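Local coordinates for protein polyketide synthase PksJ (Bacillus subtilis subsp. subtilis, PDB 4J1Q) that catalyses stereoselective alpha- and beta-ketoreduction in the bacillaene polyketide assembly line, probably with NADPH as the reductant, at residues 55-60 with 149-154. Residues are numbered along the deposited sequence; the frame is centred on the assembly and turned at random.
Sequences ERSVTD and KPEEMI
Glu-151 lies against the first turn of helix 56-65, meeting Glu-55, Ser-57 and Val-58, and no hydrogen bond or salt bridge joins the two segments. The CA atoms of Val-58 and Glu-151 are 4.6 Å apart.

Apolar contact is made chiefly by Val-58, whose CG2 lies 4.3 Å from CG of Pro-150 and 3.5 Å from OE2 of Glu-151; its still shorter spacings to CA and CB of Glu-151 are doubtful. Ser-57 brings OG to 3.2 Å from CB of Glu-151 without a hydrogen bond.

In Glu-151, CG sits between the backbone N and carbonyl carbon (chi1 55°) and the chain bends at chi2, turning OE2 back to within 3.6 Å of CG of Glu-55, which also meets CG of Glu-151. The carboxylate planes stand 88° apart; OE2 of Glu-55 and OE2 of Glu-151 remain 5.3 Å apart, probably limiting repulsion.

At the helix start, O of N-cap Glu-55 accepts from N of Thr-59 and from OG1 of Thr-59, the latter 44° above the carbonyl plane.

The contact joins this helix to the loop after strand 140-147, beside parallel strands 70-74, 46-52, 108-115 and 140-147, consistent with the truncated Rossmann-like structural subdomain of polyketide ketoreductases, remote from the NADPH.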
ATOM      1  N   GLU A  55     -16.393 -15.779  10.355  1.00 95.47           N
ATOM      2  CA  GLU A  55     -17.095 -17.008  10.721  1.00100.42           C
ATOM      3  C   GLU A  55     -18.610 -16.922  10.545  1.00100.39           C
ATOM      4  O   GLU A  55     -19.231 -15.881  10.791  1.00100.52           O
ATOM      5  CB  GLU A  55     -16.742 -17.440  12.145  1.00106.36           C
ATOM      6  CG  GLU A  55     -15.316 -17.948  12.302  1.00116.03           C
ATOM      7  CD  GLU A  55     -14.952 -19.016  11.284  1.00121.63           C
ATOM      8  OE1 GLU A  55     -15.767 -19.936  11.058  1.00120.06           O
ATOM      9  OE2 GLU A  55     -13.843 -18.933  10.711  1.00126.15           O
ATOM     10  N   ARG A  56     -19.175 -18.023  10.060  1.00101.29           N
ATOM     11  CA  ARG A  56     -20.606 -18.171   9.853  1.00107.47           C
ATOM     12  C   ARG A  56     -21.336 -17.677  11.087  1.00108.55           C
ATOM     13  O   ARG A  56     -22.360 -16.991  10.997  1.00110.24           O
ATOM     14  CB  ARG A  56     -20.923 -19.649   9.673  1.00113.83           C
ATOM     15  CG  ARG A  56     -20.414 -20.483  10.840  1.00122.01           C
ATOM     16  CD  ARG A  56     -20.782 -21.958  10.739  1.00125.39           C
ATOM     17  NE  ARG A  56     -20.154 -22.721  11.820  1.00131.55           N
ATOM     18  CZ  ARG A  56     -20.681 -23.800  12.396  1.00131.06           C
ATOM     19  NH1 ARG A  56     -21.865 -24.250  12.008  1.00137.59           N
ATOM     20  NH2 ARG A  56     -20.029 -24.419  13.372  1.00125.54           N
ATOM     21  N   SER A  57     -20.852 -18.137  12.234  1.00108.10           N
ATOM     22  CA  SER A  57     -21.455 -17.823  13.506  1.00110.71           C
ATOM     23  C   SER A  57     -21.473 -16.316  13.648  1.00108.34           C
ATOM     24  O   SER A  57     -22.491 -15.718  14.011  1.00109.86           O
ATOM     25  CB  SER A  57     -20.614 -18.410  14.628  1.00112.54           C
ATOM     26  OG  SER A  57     -19.328 -17.829  14.618  1.00100.41           O
ATOM     27  N   VAL A  58     -20.337 -15.710  13.321  1.00102.49           N
ATOM     28  CA  VAL A  58     -20.173 -14.275  13.474  1.00 94.69           C
ATOM     29  C   VAL A  58     -21.250 -13.574  12.667  1.00 90.57           C
ATOM     30  O   VAL A  58     -21.969 -12.713  13.174  1.00 87.77           O
ATOM     31  CB  VAL A  58     -18.798 -13.808  12.957  1.00 90.49           C
ATOM     32  CG1 VAL A  58     -18.685 -12.294  13.052  1.00 82.59           C
ATOM     33  CG2 VAL A  58     -17.681 -14.494  13.724  1.00 87.76           C
ATOM     34  N   THR A  59     -21.386 -14.006  11.421  1.00 94.12           N
ATOM     35  CA  THR A  59     -22.348 -13.426  10.509  1.00 99.00           C
ATOM     36  C   THR A  59     -23.744 -13.425  11.120  1.00108.26           C
ATOM     37  O   THR A  59     -24.413 -12.391  11.194  1.00108.94           O
ATOM     38  CB  THR A  59     -22.411 -14.228   9.203  1.00 98.08           C
ATOM     39  OG1 THR A  59     -21.086 -14.450   8.705  1.00 99.25           O
ATOM     40  CG2 THR A  59     -23.220 -13.481   8.181  1.00 99.75           C
ATOM     41  N   ASP A  60     -24.182 -14.602  11.541  1.00112.35           N
ATOM     42  CA  ASP A  60     -25.543 -14.759  12.020  1.00119.37           C
ATOM     43  C   ASP A  60     -25.793 -13.939  13.281  1.00113.19           C
ATOM     44  O   ASP A  60     -26.801 -13.228  13.385  1.00103.28           O
ATOM     45  CB  ASP A  60     -25.851 -16.232  12.256  1.00128.48           C
ATOM     46  CG  ASP A  60     -25.853 -17.029  10.974  1.00134.57           C
ATOM     47  OD1 ASP A  60     -25.891 -16.407   9.890  1.00133.39           O
ATOM     48  OD2 ASP A  60     -25.807 -18.273  11.049  1.00143.96           O
ATOM     49  N   LYS A 149     -10.230 -12.732  16.945  1.00 73.28           N
ATOM     50  CA  LYS A 149     -11.198 -13.825  16.756  1.00 81.82           C
ATOM     51  C   LYS A 149     -12.590 -13.310  17.042  1.00 80.94           C
ATOM     52  O   LYS A 149     -13.062 -13.395  18.171  1.00 80.31           O
ATOM     53  CB  LYS A 149     -10.908 -15.017  17.685  1.00 91.20           C
ATOM     54  CG  LYS A 149      -9.433 -15.357  17.870  1.00 99.42           C
ATOM     55  CD  LYS A 149      -8.839 -15.965  16.612  1.00104.78           C
ATOM     56  CE  LYS A 149      -8.767 -17.475  16.716  1.00111.42           C
ATOM     57  NZ  LYS A 149      -8.802 -18.042  15.342  1.00121.08           N
ATOM     58  N   PRO A 150     -13.237 -12.721  16.031  1.00 78.11           N
ATOM     59  CA  PRO A 150     -14.502 -12.048  16.303  1.00 80.52           C
ATOM     60  C   PRO A 150     -15.624 -12.999  16.781  1.00 88.87           C
ATOM     61  O   PRO A 150     -16.372 -12.643  17.694  1.00 91.51           O
ATOM     62  CB  PRO A 150     -14.849 -11.380  14.965  1.00 72.81           C
ATOM     63  CG  PRO A 150     -14.104 -12.158  13.936  1.00 68.46           C
ATOM     64  CD  PRO A 150     -12.857 -12.670  14.608  1.00 73.52           C
ATOM     65  N   GLU A 151     -15.723 -14.196  16.203  1.00 88.74           N
ATOM     66  CA  GLU A 151     -16.821 -15.106  16.558  1.00 99.82           C
ATOM     67  C   GLU A 151     -16.829 -15.359  18.054  1.00103.09           C
ATOM     68  O   GLU A 151     -17.880 -15.374  18.691  1.00109.88           O
ATOM     69  CB  GLU A 151     -16.697 -16.439  15.824  1.00 98.96           C
ATOM     70  CG  GLU A 151     -15.361 -17.124  16.038  1.00 97.83           C
ATOM     71  CD  GLU A 151     -14.209 -16.268  15.561  1.00 89.61           C
ATOM     72  OE1 GLU A 151     -13.092 -16.409  16.092  1.00 95.02           O
ATOM     73  OE2 GLU A 151     -14.437 -15.427  14.678  1.00 81.58           O
ATOM     74  N   GLU A 152     -15.646 -15.581  18.607  1.00103.57           N
ATOM     75  CA  GLU A 152     -15.527 -15.903  20.013  1.00109.92           C
ATOM     76  C   GLU A 152     -16.070 -14.775  20.880  1.00112.70           C
ATOM     77  O   GLU A 152     -16.767 -15.022  21.854  1.00123.87           O
ATOM     78  CB  GLU A 152     -14.081 -16.247  20.366  1.00102.06           C
ATOM     79  CG  GLU A 152     -13.538 -17.386  19.516  1.00104.44           C
ATOM     80  CD  GLU A 152     -12.196 -17.898  19.980  1.00113.22           C
ATOM     81  OE1 GLU A 152     -11.659 -17.351  20.966  1.00113.52           O
ATOM     82  OE2 GLU A 152     -11.684 -18.856  19.361  1.00116.94           O
ATOM     83  N   MET A 153     -15.884 -13.541  20.439  1.00114.11           N
ATOM     84  CA  MET A 153     -16.475 -12.421  21.148  1.00115.50           C
ATOM     85  C   MET A 153     -17.949 -12.228  20.790  1.00124.34           C
ATOM     86  O   MET A 153     -18.297 -12.047  19.621  1.00128.02           O
ATOM     87  CB  MET A 153     -15.696 -11.146  20.870  1.00108.68           C
ATOM     88  CG  MET A 153     -15.945 -10.063  21.896  1.00110.55           C
ATOM     89  SD  MET A 153     -15.041  -8.565  21.497  1.00118.61           S
ATOM     90  CE  MET A 153     -14.426  -8.142  23.122  1.00110.92           C
ATOM     91  N   ILE A 154     -18.817 -12.264  21.796  1.00127.00           N
ATOM     92  CA  ILE A 154     -20.231 -11.969  21.567  1.00132.21           C
ATOM     93  C   ILE A 154     -20.624 -10.666  22.248  1.00125.39           C
ATOM     94  O   ILE A 154     -21.800 -10.399  22.485  1.00124.02           O
ATOM     95  CB  ILE A 154     -21.149 -13.124  22.025  1.00136.31           C
ATOM     96  CG1 ILE A 154     -21.103 -14.280  21.019  1.00131.65           C
ATOM     97  CG2 ILE A 154     -22.581 -12.637  22.180  1.00131.62           C
ATOM     98  CD1 ILE A 154     -19.957 -15.252  21.235  1.00122.84           C
TER